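Local coordinates for protein D-alanyl transferase DltD (Enterococcus faecalis, PDB 6O93) that probably transfers D-alanine to lipoteichoic acid, a step in building the Gram-positive cell wall, at residues A[64-69]-A[216-221]; A[266-271]-A[312-317]; A[18-23]-A[70-75]; A[96-101]-A[287-292]. One frame throughout, in Å; residues are numbered along the deposited sequence.

Contacts 3 and 4 both reach the central parallel sheet, whereas contacts 1 and 2 fasten loops outside it. Contact 4 joins two neighbouring strands by backbone hydrogen bonds, with mostly buried apolar side chains on both faces; contact 3, about 17 Å away between centres, lays a turn along an outermost strand through a methionine and bridging waters. Segments 64-69 and 70-75 adjoin, so the loop of contact 1 runs directly into the strand of contact 3. Contact 1 lies at the surface and relies on a tyrosine pair. Contact 2, about 35 Å from it between centres, is a buried loop-to-helix packing whose polar side is bridged by water.

Contact 1 of 4, residues A[64-69]-A[216-221]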
# COMPACT_ATOMS: atom_id res chain seq x y z
N TYR A 64 -15.18 -1.52 -18.20
CA TYR A 64 -16.21 -2.55 -18.20
C TYR A 64 -17.26 -2.33 -17.12
O TYR A 64 -17.98 -3.26 -16.75
CB TYR A 64 -15.55 -3.92 -18.06
CG TYR A 64 -14.56 -4.18 -19.17
CD1 TYR A 64 -14.97 -4.20 -20.50
CD2 TYR A 64 -13.21 -4.38 -18.91
CE1 TYR A 64 -14.08 -4.42 -21.53
CE2 TYR A 64 -12.30 -4.60 -19.93
CZ TYR A 64 -12.74 -4.62 -21.24
OH TYR A 64 -11.86 -4.84 -22.27
N GLN A 65 -17.37 -1.10 -16.61
CA GLN A 65 -18.52 -0.67 -15.81
C GLN A 65 -18.83 -1.66 -14.69
O GLN A 65 -19.96 -2.15 -14.55
CB GLN A 65 -19.74 -0.46 -16.70
CG GLN A 65 -19.56 0.65 -17.74
CD GLN A 65 -19.50 2.03 -17.11
OE1 GLN A 65 -18.46 2.69 -17.15
NE2 GLN A 65 -20.61 2.47 -16.53
N ARG A 66 -17.82 -1.96 -13.88
CA ARG A 66 -18.01 -2.86 -12.76
C ARG A 66 -18.74 -2.15 -11.62
O ARG A 66 -18.91 -0.93 -11.62
CB ARG A 66 -16.66 -3.39 -12.28
CG ARG A 66 -15.92 -4.21 -13.33
CD ARG A 66 -14.53 -4.61 -12.87
NE ARG A 66 -13.81 -5.35 -13.90
CZ ARG A 66 -12.50 -5.58 -13.88
NH1 ARG A 66 -11.75 -5.11 -12.89
NH2 ARG A 66 -11.93 -6.27 -14.86
N ASN A 67 -19.20 -2.94 -10.65
CA ASN A 67 -19.89 -2.39 -9.49
C ASN A 67 -18.93 -1.89 -8.42
O ASN A 67 -19.36 -1.64 -7.29
CB ASN A 67 -20.83 -3.45 -8.89
CG ASN A 67 -20.10 -4.73 -8.51
OD1 ASN A 67 -18.87 -4.78 -8.50
ND2 ASN A 67 -20.87 -5.77 -8.20
N TYR A 68 -17.65 -1.73 -8.75
CA TYR A 68 -16.67 -1.20 -7.82
C TYR A 68 -15.59 -0.48 -8.61
O TYR A 68 -15.42 -0.70 -9.81
CB TYR A 68 -16.04 -2.31 -6.96
CG TYR A 68 -15.14 -3.24 -7.75
CD1 TYR A 68 -13.79 -2.97 -7.90
CD2 TYR A 68 -15.66 -4.38 -8.36
CE1 TYR A 68 -12.97 -3.82 -8.63
CE2 TYR A 68 -14.85 -5.23 -9.08
CZ TYR A 68 -13.50 -4.95 -9.21
OH TYR A 68 -12.70 -5.79 -9.94
N ARG A 69 -14.86 0.39 -7.92
CA ARG A 69 -13.70 1.06 -8.48
C ARG A 69 -12.59 1.00 -7.45
O ARG A 69 -12.86 1.09 -6.24
CB ARG A 69 -13.99 2.52 -8.84
CG ARG A 69 -15.03 2.72 -9.93
CD ARG A 69 -14.53 2.24 -11.28
NE ARG A 69 -15.48 2.55 -12.35
CZ ARG A 69 -16.59 1.87 -12.59
NH1 ARG A 69 -16.92 0.82 -11.84
NH2 ARG A 69 -17.39 2.23 -13.59
N ALA A 216 -14.35 -3.83 -26.60
CA ALA A 216 -15.65 -3.49 -26.01
C ALA A 216 -16.06 -4.47 -24.92
O ALA A 216 -16.74 -4.08 -23.97
CB ALA A 216 -16.71 -3.44 -27.10
N THR A 217 -15.66 -5.74 -25.04
CA THR A 217 -15.99 -6.75 -24.05
C THR A 217 -14.71 -7.33 -23.46
O THR A 217 -13.67 -7.40 -24.13
CB THR A 217 -16.85 -7.88 -24.66
OG1 THR A 217 -16.21 -8.39 -25.84
CG2 THR A 217 -18.23 -7.36 -25.01
N TYR A 218 -14.80 -7.76 -22.21
CA TYR A 218 -13.65 -8.28 -21.48
C TYR A 218 -13.37 -9.72 -21.89
O TYR A 218 -14.27 -10.56 -21.89
CB TYR A 218 -13.89 -8.19 -19.98
CG TYR A 218 -12.81 -8.82 -19.12
CD1 TYR A 218 -12.82 -10.19 -18.85
CD2 TYR A 218 -11.80 -8.05 -18.57
CE1 TYR A 218 -11.84 -10.76 -18.07
CE2 TYR A 218 -10.81 -8.62 -17.79
CZ TYR A 218 -10.84 -9.97 -17.54
OH TYR A 218 -9.86 -10.54 -16.75
N ASN A 219 -12.12 -10.00 -22.24
CA ASN A 219 -11.64 -11.36 -22.42
C ASN A 219 -10.18 -11.39 -22.00
O ASN A 219 -9.36 -10.68 -22.58
CB ASN A 219 -11.79 -11.82 -23.87
CG ASN A 219 -11.28 -13.23 -24.09
OD1 ASN A 219 -10.08 -13.44 -24.31
ND2 ASN A 219 -12.18 -14.21 -24.03
N PHE A 220 -9.87 -12.20 -20.99
CA PHE A 220 -8.52 -12.19 -20.43
C PHE A 220 -7.47 -12.53 -21.48
O PHE A 220 -6.51 -11.78 -21.69
CB PHE A 220 -8.44 -13.18 -19.26
CG PHE A 220 -7.11 -13.19 -18.57
CD1 PHE A 220 -6.84 -12.30 -17.54
CD2 PHE A 220 -6.12 -14.08 -18.96
CE1 PHE A 220 -5.60 -12.30 -16.91
CE2 PHE A 220 -4.89 -14.09 -18.33
CZ PHE A 220 -4.63 -13.20 -17.31
N ASN A 221 -7.64 -13.67 -22.16
CA ASN A 221 -6.62 -14.11 -23.12
C ASN A 221 -6.40 -13.06 -24.20
O ASN A 221 -5.25 -12.80 -24.60
CB ASN A 221 -7.03 -15.45 -23.74
CG ASN A 221 -6.97 -16.59 -22.74
OD1 ASN A 221 -6.24 -16.51 -21.74
ND2 ASN A 221 -7.72 -17.65 -23.00
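An offset edge-to-face pair of tyrosines, Y64 and Y218, joins the Schellman motif that closes helix 57-63 to the turn leading into helix 220-233. Y64 is the first residue to leave that helix, and Q65, with its positive phi, is the C-prime residue that swings the chain into the loop. The Y64 ring receives Y218 over one face: Y218 CB stands 3.8 Å from the ring centroid, only 5° off the normal, a CH-pi contact. Beyond it the Y218 ring turns its edge to that face, its CD2 atom 3.7 Å from Y64 CE2, with the planes at 89°. With its CG anti to the backbone N (chi1 174°), Y218 carries its ring out from CB with that edge beside the Y64 face. The backbone fills in beside them, with A216 O 3.6 Å from Y64 CE1 at the ring's edge. Tyrosine suits position 64 because it offers a broad apolar face and a hydroxyl, which bonds to P215 O. R66 reaches Y218 with an extended chain, and its NH2 lies 3.9 Å from Y218 CE2, the guanidinium presenting its edge; its charge is met mainly by D359, in a salt bridge. Around this surface contact, L223 of helix 220-233 touches both tyrosines, L60 of helix 57-63 supports R66, and helix 352-367 supplies D359.

Contact 2 of 4, residues A[266-271]-A[312-317]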
# COMPACT_ATOMS: atom_id res chain seq x y z
N ASP A 266 19.05 -7.98 0.96
CA ASP A 266 18.37 -9.02 1.73
C ASP A 266 17.14 -8.40 2.38
O ASP A 266 17.26 -7.41 3.11
CB ASP A 266 19.31 -9.61 2.78
CG ASP A 266 18.77 -10.87 3.41
OD1 ASP A 266 17.59 -11.20 3.18
OD2 ASP A 266 19.54 -11.54 4.13
N TYR A 267 15.97 -8.99 2.13
CA TYR A 267 14.71 -8.51 2.67
C TYR A 267 14.10 -9.47 3.69
O TYR A 267 12.92 -9.33 4.03
CB TYR A 267 13.70 -8.26 1.55
CG TYR A 267 14.15 -7.30 0.47
CD1 TYR A 267 14.85 -6.14 0.78
CD2 TYR A 267 13.85 -7.55 -0.86
CE1 TYR A 267 15.25 -5.26 -0.21
CE2 TYR A 267 14.25 -6.67 -1.86
CZ TYR A 267 14.95 -5.54 -1.53
OH TYR A 267 15.33 -4.67 -2.53
N ARG A 268 14.87 -10.45 4.18
CA ARG A 268 14.32 -11.45 5.07
C ARG A 268 14.16 -10.96 6.51
O ARG A 268 13.36 -11.52 7.26
CB ARG A 268 15.20 -12.71 5.06
CG ARG A 268 15.23 -13.43 3.72
CD ARG A 268 16.23 -14.57 3.74
NE ARG A 268 17.59 -14.07 3.97
CZ ARG A 268 18.62 -14.83 4.33
NH1 ARG A 268 18.47 -16.14 4.49
NH2 ARG A 268 19.80 -14.28 4.52
N PHE A 269 14.91 -9.93 6.90
CA PHE A 269 14.91 -9.45 8.28
C PHE A 269 14.60 -7.96 8.28
O PHE A 269 15.30 -7.18 7.62
CB PHE A 269 16.26 -9.72 8.95
CG PHE A 269 16.81 -11.09 8.64
CD1 PHE A 269 16.28 -12.22 9.23
CD2 PHE A 269 17.87 -11.24 7.75
CE1 PHE A 269 16.79 -13.47 8.95
CE2 PHE A 269 18.37 -12.49 7.46
CZ PHE A 269 17.83 -13.61 8.06
N SER A 270 13.56 -7.56 9.01
CA SER A 270 13.12 -6.17 8.95
C SER A 270 12.11 -5.83 10.03
O SER A 270 11.25 -6.66 10.37
CB SER A 270 12.51 -5.88 7.58
OG SER A 270 12.06 -4.54 7.50
N PRO A 271 12.16 -4.62 10.59
CA PRO A 271 11.04 -4.14 11.41
C PRO A 271 9.74 -4.04 10.63
O PRO A 271 8.67 -3.94 11.24
CB PRO A 271 11.51 -2.76 11.90
CG PRO A 271 12.99 -2.79 11.77
CD PRO A 271 13.28 -3.66 10.60
N LEU A 312 14.09 -13.70 -2.57
CA LEU A 312 12.74 -13.18 -2.71
C LEU A 312 11.70 -14.25 -2.41
O LEU A 312 10.63 -13.94 -1.87
CB LEU A 312 12.53 -12.61 -4.11
CG LEU A 312 13.27 -11.31 -4.43
CD1 LEU A 312 13.08 -10.93 -5.90
CD2 LEU A 312 12.80 -10.18 -3.53
N GLN A 313 11.99 -15.51 -2.74
CA GLN A 313 11.07 -16.59 -2.39
C GLN A 313 11.06 -16.86 -0.90
O GLN A 313 10.02 -17.23 -0.34
CB GLN A 313 11.44 -17.87 -3.16
CG GLN A 313 11.10 -17.81 -4.64
CD GLN A 313 9.64 -17.47 -4.89
OE1 GLN A 313 8.74 -18.08 -4.32
NE2 GLN A 313 9.41 -16.46 -5.72
N GLN A 314 12.20 -16.69 -0.23
CA GLN A 314 12.22 -16.78 1.23
C GLN A 314 11.35 -15.69 1.85
O GLN A 314 10.65 -15.93 2.83
CB GLN A 314 13.66 -16.68 1.73
CG GLN A 314 14.54 -17.85 1.33
CD GLN A 314 14.13 -19.15 1.99
OE1 GLN A 314 14.12 -19.27 3.21
NE2 GLN A 314 13.78 -20.15 1.18
N VAL A 315 11.39 -14.49 1.27
CA VAL A 315 10.56 -13.39 1.77
C VAL A 315 9.08 -13.71 1.58
O VAL A 315 8.27 -13.54 2.50
CB VAL A 315 10.94 -12.07 1.06
CG1 VAL A 315 10.01 -10.95 1.47
CG2 VAL A 315 12.39 -11.71 1.37
N ALA A 316 8.72 -14.18 0.39
CA ALA A 316 7.32 -14.55 0.14
C ALA A 316 6.86 -15.62 1.12
O ALA A 316 5.74 -15.56 1.63
CB ALA A 316 7.15 -15.03 -1.30
N ARG A 317 7.71 -16.62 1.38
CA ARG A 317 7.34 -17.67 2.32
C ARG A 317 7.09 -17.10 3.71
O ARG A 317 6.17 -17.53 4.41
CB ARG A 317 8.42 -18.74 2.37
CG ARG A 317 8.05 -19.95 3.23
CD ARG A 317 9.25 -20.84 3.51
NE ARG A 317 9.71 -21.53 2.31
CZ ARG A 317 10.78 -22.33 2.27
NH1 ARG A 317 11.12 -22.92 1.14
NH2 ARG A 317 11.50 -22.54 3.37
O HOH W 1 16.44 -17.99 4.59
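The loop 266-271 runs past helix 309-324 with R268 and V315 nearest in the backbone, their CA atoms 5.4 Å apart, and no direct hydrogen bond joins the two segments. V315 fits here as a short branched residue: its CG2 methyl, anti to the carbonyl carbon, meets the loop backbone at Y267 O, 3.6 Å away, and the Y267 side chain at CB, 3.7 Å away. One helical turn earlier, L312 lies alongside Y267 and points the same way, its CD2 methyl reaching the edge of the phenol ring at Y267 CD2 (3.9 Å). A glycerol, probably from the crystallisation liquor, lies near Y267 and is hydrogen-bonded to D266 O. On the more polar side the aliphatic part of R268 runs beside Q314, with R268 CD 3.9 Å from Q314 CB. Bending at chi3 (-61°) folds the guanidinium back toward D266, which it grips side-on: R268 NE bonds to D266 OD1, and R268 NH2 bonds to D266 OD2 at 2.8 Å as a salt bridge. This two-nitrogen grip holds the guanidinium in its plane, and F269 CZ lies over one face. The remaining nitrogen, R268 NH1, donates a hydrogen bond to a water 2.7 Å away, which in turn donates to Q314 OE1, so arginine and glutamine meet through solvent. D266 OD1 also accepts from the backbone N of R268, closing an Asx turn; probably stiffened by its own salt bridge, this turn packs the loop before helix 272-285 against helix 309-324.

Contact 3 of 4, residues A[18-23]-A[70-75]; sequences TSMAPN and PFLLGE
M20 holds its CG beside the backbone N (chi1 -66°), runs extended through chi2 and then bends at chi3 (62°), a course that lays its thioether along 70-75. It belongs to a turn before helix 22-26, where S19 OG accepts from A21 N in an ST turn, and it packs on 69-73, an outermost strand of the parallel sheet. M20 CG rests 3.6 Å from L72 CB, the two side chains crossing at a slant, and the M20 CE methyl comes within 3.1 Å of G74 O. A flexible, unbranched methionine suits this course along the backbone. G74 has angles at which a CB would be jammed against the carbonyl O of L73, hence glycine. E75 tucks its CG between its own N and C (chi1 61°), which directs its carboxylate to P22, whose CB lies 3.9 Å from E75 OE1. That same oxygen is bonded by H121 NE2, and E75 lies near, without touching, S47, H349 and D346, whose geometry would suit a Ser-His-Asp triad like those of SGNH hydrolases. One water accepts from M20 N and lies unusually close to L72 O; a second donates to M20 O at 2.8 Å and to E75 OE2 at 2.6 Å.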
# COMPACT_ATOMS: atom_id res chain seq x y z
N THR A 18 -8.20 7.91 -8.26
CA THR A 18 -7.01 7.61 -9.04
C THR A 18 -5.91 8.65 -8.87
O THR A 18 -4.90 8.58 -9.57
CB THR A 18 -7.37 7.49 -10.52
OG1 THR A 18 -7.82 8.76 -11.00
CG2 THR A 18 -8.45 6.44 -10.73
N SER A 19 -6.09 9.61 -7.95
CA SER A 19 -5.14 10.71 -7.83
C SER A 19 -3.90 10.32 -7.05
O SER A 19 -2.82 10.87 -7.30
CB SER A 19 -5.82 11.90 -7.16
OG SER A 19 -6.02 11.66 -5.78
N MET A 20 -4.02 9.40 -6.10
CA MET A 20 -2.92 9.08 -5.18
C MET A 20 -2.43 10.33 -4.47
O MET A 20 -1.26 10.45 -4.10
CB MET A 20 -1.77 8.39 -5.92
CG MET A 20 -2.14 7.02 -6.47
SD MET A 20 -0.88 6.33 -7.57
CE MET A 20 0.53 6.20 -6.46
N ALA A 21 -3.34 11.28 -4.26
CA ALA A 21 -2.97 12.55 -3.64
C ALA A 21 -2.54 12.32 -2.20
O ALA A 21 -3.33 11.78 -1.41
CB ALA A 21 -4.15 13.52 -3.70
N PRO A 22 -1.32 12.71 -1.81
CA PRO A 22 -0.92 12.49 -0.41
C PRO A 22 -1.76 13.25 0.60
O PRO A 22 -1.93 12.78 1.73
CB PRO A 22 0.55 12.95 -0.39
CG PRO A 22 0.70 13.83 -1.58
CD PRO A 22 -0.24 13.29 -2.61
N ASN A 23 -2.30 14.42 0.24
CA ASN A 23 -3.17 15.13 1.17
C ASN A 23 -4.48 14.39 1.41
O ASN A 23 -5.07 14.51 2.48
CB ASN A 23 -3.46 16.55 0.65
CG ASN A 23 -2.24 17.44 0.71
OD1 ASN A 23 -1.33 17.22 1.52
ND2 ASN A 23 -2.20 18.46 -0.14
N PRO A 70 -11.34 0.85 -7.87
CA PRO A 70 -10.23 0.99 -6.92
C PRO A 70 -10.14 2.41 -6.40
O PRO A 70 -10.50 3.38 -7.08
CB PRO A 70 -8.99 0.63 -7.75
CG PRO A 70 -9.52 -0.15 -8.92
CD PRO A 70 -10.87 0.42 -9.20
N PHE A 71 -9.66 2.54 -5.17
CA PHE A 71 -9.29 3.83 -4.60
C PHE A 71 -7.83 3.73 -4.18
O PHE A 71 -7.52 3.14 -3.14
CB PHE A 71 -10.19 4.21 -3.43
CG PHE A 71 -10.17 5.68 -3.11
CD1 PHE A 71 -9.07 6.26 -2.49
CD2 PHE A 71 -11.25 6.49 -3.44
CE1 PHE A 71 -9.05 7.61 -2.20
CE2 PHE A 71 -11.23 7.84 -3.15
CZ PHE A 71 -10.13 8.40 -2.54
N LEU A 72 -6.94 4.29 -4.99
CA LEU A 72 -5.51 4.11 -4.79
C LEU A 72 -5.05 4.90 -3.57
O LEU A 72 -5.23 6.12 -3.50
CB LEU A 72 -4.75 4.55 -6.04
CG LEU A 72 -5.24 3.91 -7.35
CD1 LEU A 72 -4.37 4.32 -8.53
CD2 LEU A 72 -5.28 2.39 -7.23
N LEU A 73 -4.45 4.20 -2.60
CA LEU A 73 -3.97 4.82 -1.36
C LEU A 73 -2.51 4.43 -1.17
O LEU A 73 -2.21 3.30 -0.76
CB LEU A 73 -4.82 4.38 -0.18
CG LEU A 73 -6.29 4.80 -0.23
CD1 LEU A 73 -7.10 4.09 0.84
CD2 LEU A 73 -6.43 6.31 -0.09
N GLY A 74 -1.62 5.35 -1.48
CA GLY A 74 -0.20 5.13 -1.30
C GLY A 74 0.59 5.82 -2.38
O GLY A 74 0.05 6.33 -3.37
N GLU A 75 1.90 5.85 -2.17
CA GLU A 75 2.86 6.35 -3.15
C GLU A 75 4.24 5.89 -2.71
O GLU A 75 4.37 5.08 -1.78
CB GLU A 75 2.78 7.88 -3.28
CG GLU A 75 3.08 8.64 -2.00
CD GLU A 75 3.24 10.13 -2.23
OE1 GLU A 75 3.74 10.83 -1.33
OE2 GLU A 75 2.86 10.60 -3.33
O HOH W 2 -5.98 8.31 -4.40
O HOH W 3 1.20 10.67 -5.31

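Contact 4 of 4, residues A[96-101]-A[287-292]; sequences NKKAVF and NVDVLF
Backbone hydrogen bonds carry the pairing of K98-F101 with D289-F292, two adjacent parallel strands whose axes pass 4.7 Å apart at 23°. D289 N bonds to K97 O and A99 N to D289 O (2.9 Å); L291 N then bonds to A99 O, and F101 N to L291 O at 2.9 Å. Short CA-H...O contacts fill the gaps between them, K98 CA approaching D289 O to 3.1 Å. Before the strands, N96 ND2 donates to N287 OD1 at 3.1 Å, the acceptor lying in the amide plane of N96. Asparagine fits both places, since each has positive phi, and N287 ends helix 272-285 as the C-prime residue of a Schellman motif. Apolar contacts gather on the face of A99, V290, F101 and F292. A99 is small enough to let V288 CG1 approach its CB to 3.9 Å, and F101 CB meets F292 CD2 at 3.6 Å, the two rings being oblique. On the other face K98 runs beside D289, but its NZ bonds to F365 O and Q368 O. Strand 40-44 flanks 98-102 on its other side, helix 272-285 packs on V288, V290 and F292, and helix 352-367 on V100 and L291, a layered parallel alpha/beta build consistent with the SGNH-hydrolase clan.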
# COMPACT_ATOMS: atom_id res chain seq x y z
N ASN A 96 -16.27 -4.45 7.73
CA ASN A 96 -17.03 -5.46 7.02
C ASN A 96 -16.95 -5.32 5.50
O ASN A 96 -17.77 -5.88 4.78
CB ASN A 96 -18.51 -5.45 7.45
CG ASN A 96 -18.67 -5.48 8.95
OD1 ASN A 96 -19.32 -4.61 9.54
ND2 ASN A 96 -18.08 -6.49 9.59
N LYS A 97 -15.96 -4.58 5.00
CA LYS A 97 -15.83 -4.34 3.57
C LYS A 97 -14.61 -5.08 3.03
O LYS A 97 -13.97 -5.87 3.73
CB LYS A 97 -15.76 -2.83 3.32
CG LYS A 97 -17.00 -2.10 3.80
CD LYS A 97 -17.18 -0.74 3.15
CE LYS A 97 -18.51 -0.13 3.53
NZ LYS A 97 -18.68 -0.03 5.01
N LYS A 98 -14.29 -4.82 1.77
CA LYS A 98 -13.18 -5.48 1.09
C LYS A 98 -12.08 -4.49 0.77
O LYS A 98 -12.34 -3.31 0.52
CB LYS A 98 -13.66 -6.16 -0.20
CG LYS A 98 -14.56 -7.36 0.04
CD LYS A 98 -14.86 -8.10 -1.25
CE LYS A 98 -15.60 -9.40 -0.97
NZ LYS A 98 -16.05 -10.07 -2.22
N ALA A 99 -10.84 -4.97 0.79
CA ALA A 99 -9.69 -4.14 0.51
C ALA A 99 -8.65 -4.97 -0.25
O ALA A 99 -8.69 -6.20 -0.26
CB ALA A 99 -9.07 -3.57 1.79
N VAL A 100 -7.72 -4.26 -0.88
CA VAL A 100 -6.60 -4.87 -1.58
C VAL A 100 -5.32 -4.28 -1.00
O VAL A 100 -5.23 -3.06 -0.81
CB VAL A 100 -6.68 -4.63 -3.10
CG1 VAL A 100 -5.47 -5.23 -3.81
CG2 VAL A 100 -7.97 -5.22 -3.66
N PHE A 101 -4.35 -5.14 -0.72
CA PHE A 101 -3.09 -4.73 -0.09
C PHE A 101 -1.95 -5.24 -0.94
O PHE A 101 -1.74 -6.46 -1.06
CB PHE A 101 -2.99 -5.27 1.34
CG PHE A 101 -1.96 -4.58 2.18
CD1 PHE A 101 -0.61 -4.86 2.02
CD2 PHE A 101 -2.33 -3.65 3.14
CE1 PHE A 101 0.34 -4.23 2.80
CE2 PHE A 101 -1.38 -3.01 3.92
CZ PHE A 101 -0.04 -3.30 3.75
N ASN A 287 -12.92 -6.48 10.69
CA ASN A 287 -13.51 -7.56 9.89
C ASN A 287 -13.41 -7.25 8.40
O ASN A 287 -14.36 -7.44 7.64
CB ASN A 287 -14.96 -7.81 10.30
CG ASN A 287 -15.53 -9.08 9.69
OD1 ASN A 287 -16.48 -9.03 8.91
ND2 ASN A 287 -14.95 -10.22 10.04
N VAL A 288 -12.24 -6.78 7.98
CA VAL A 288 -12.00 -6.42 6.58
C VAL A 288 -11.50 -7.65 5.84
O VAL A 288 -10.53 -8.29 6.25
CB VAL A 288 -10.99 -5.27 6.48
CG1 VAL A 288 -10.85 -4.82 5.03
CG2 VAL A 288 -11.40 -4.10 7.37
N ASP A 289 -12.17 -7.98 4.74
CA ASP A 289 -11.74 -9.05 3.85
C ASP A 289 -10.73 -8.47 2.87
O ASP A 289 -11.01 -7.47 2.20
CB ASP A 289 -12.94 -9.64 3.11
CG ASP A 289 -12.64 -10.98 2.47
OD1 ASP A 289 -11.55 -11.54 2.70
OD2 ASP A 289 -13.52 -11.49 1.73
N VAL A 290 -9.55 -9.08 2.79
CA VAL A 290 -8.41 -8.47 2.12
C VAL A 290 -7.78 -9.45 1.15
O VAL A 290 -7.57 -10.62 1.49
CB VAL A 290 -7.36 -7.98 3.14
CG1 VAL A 290 -6.23 -7.25 2.43
CG2 VAL A 290 -8.01 -7.10 4.19
N LEU A 291 -7.46 -8.96 -0.04
CA LEU A 291 -6.64 -9.69 -1.00
C LEU A 291 -5.23 -9.10 -0.98
O LEU A 291 -5.06 -7.91 -1.26
CB LEU A 291 -7.23 -9.62 -2.41
CG LEU A 291 -6.36 -10.18 -3.53
CD1 LEU A 291 -6.09 -11.67 -3.34
CD2 LEU A 291 -7.01 -9.92 -4.88
N PHE A 292 -4.25 -9.92 -0.65
CA PHE A 292 -2.85 -9.50 -0.61
C PHE A 292 -2.15 -9.91 -1.90
O PHE A 292 -2.33 -11.02 -2.39
CB PHE A 292 -2.13 -10.12 0.59
CG PHE A 292 -2.68 -9.66 1.92
CD1 PHE A 292 -3.74 -10.32 2.51
CD2 PHE A 292 -2.14 -8.56 2.56
CE1 PHE A 292 -4.25 -9.90 3.73
CE2 PHE A 292 -2.64 -8.13 3.77
CZ PHE A 292 -3.70 -8.80 4.36
O HOH W 4 -15.53 -8.48 5.44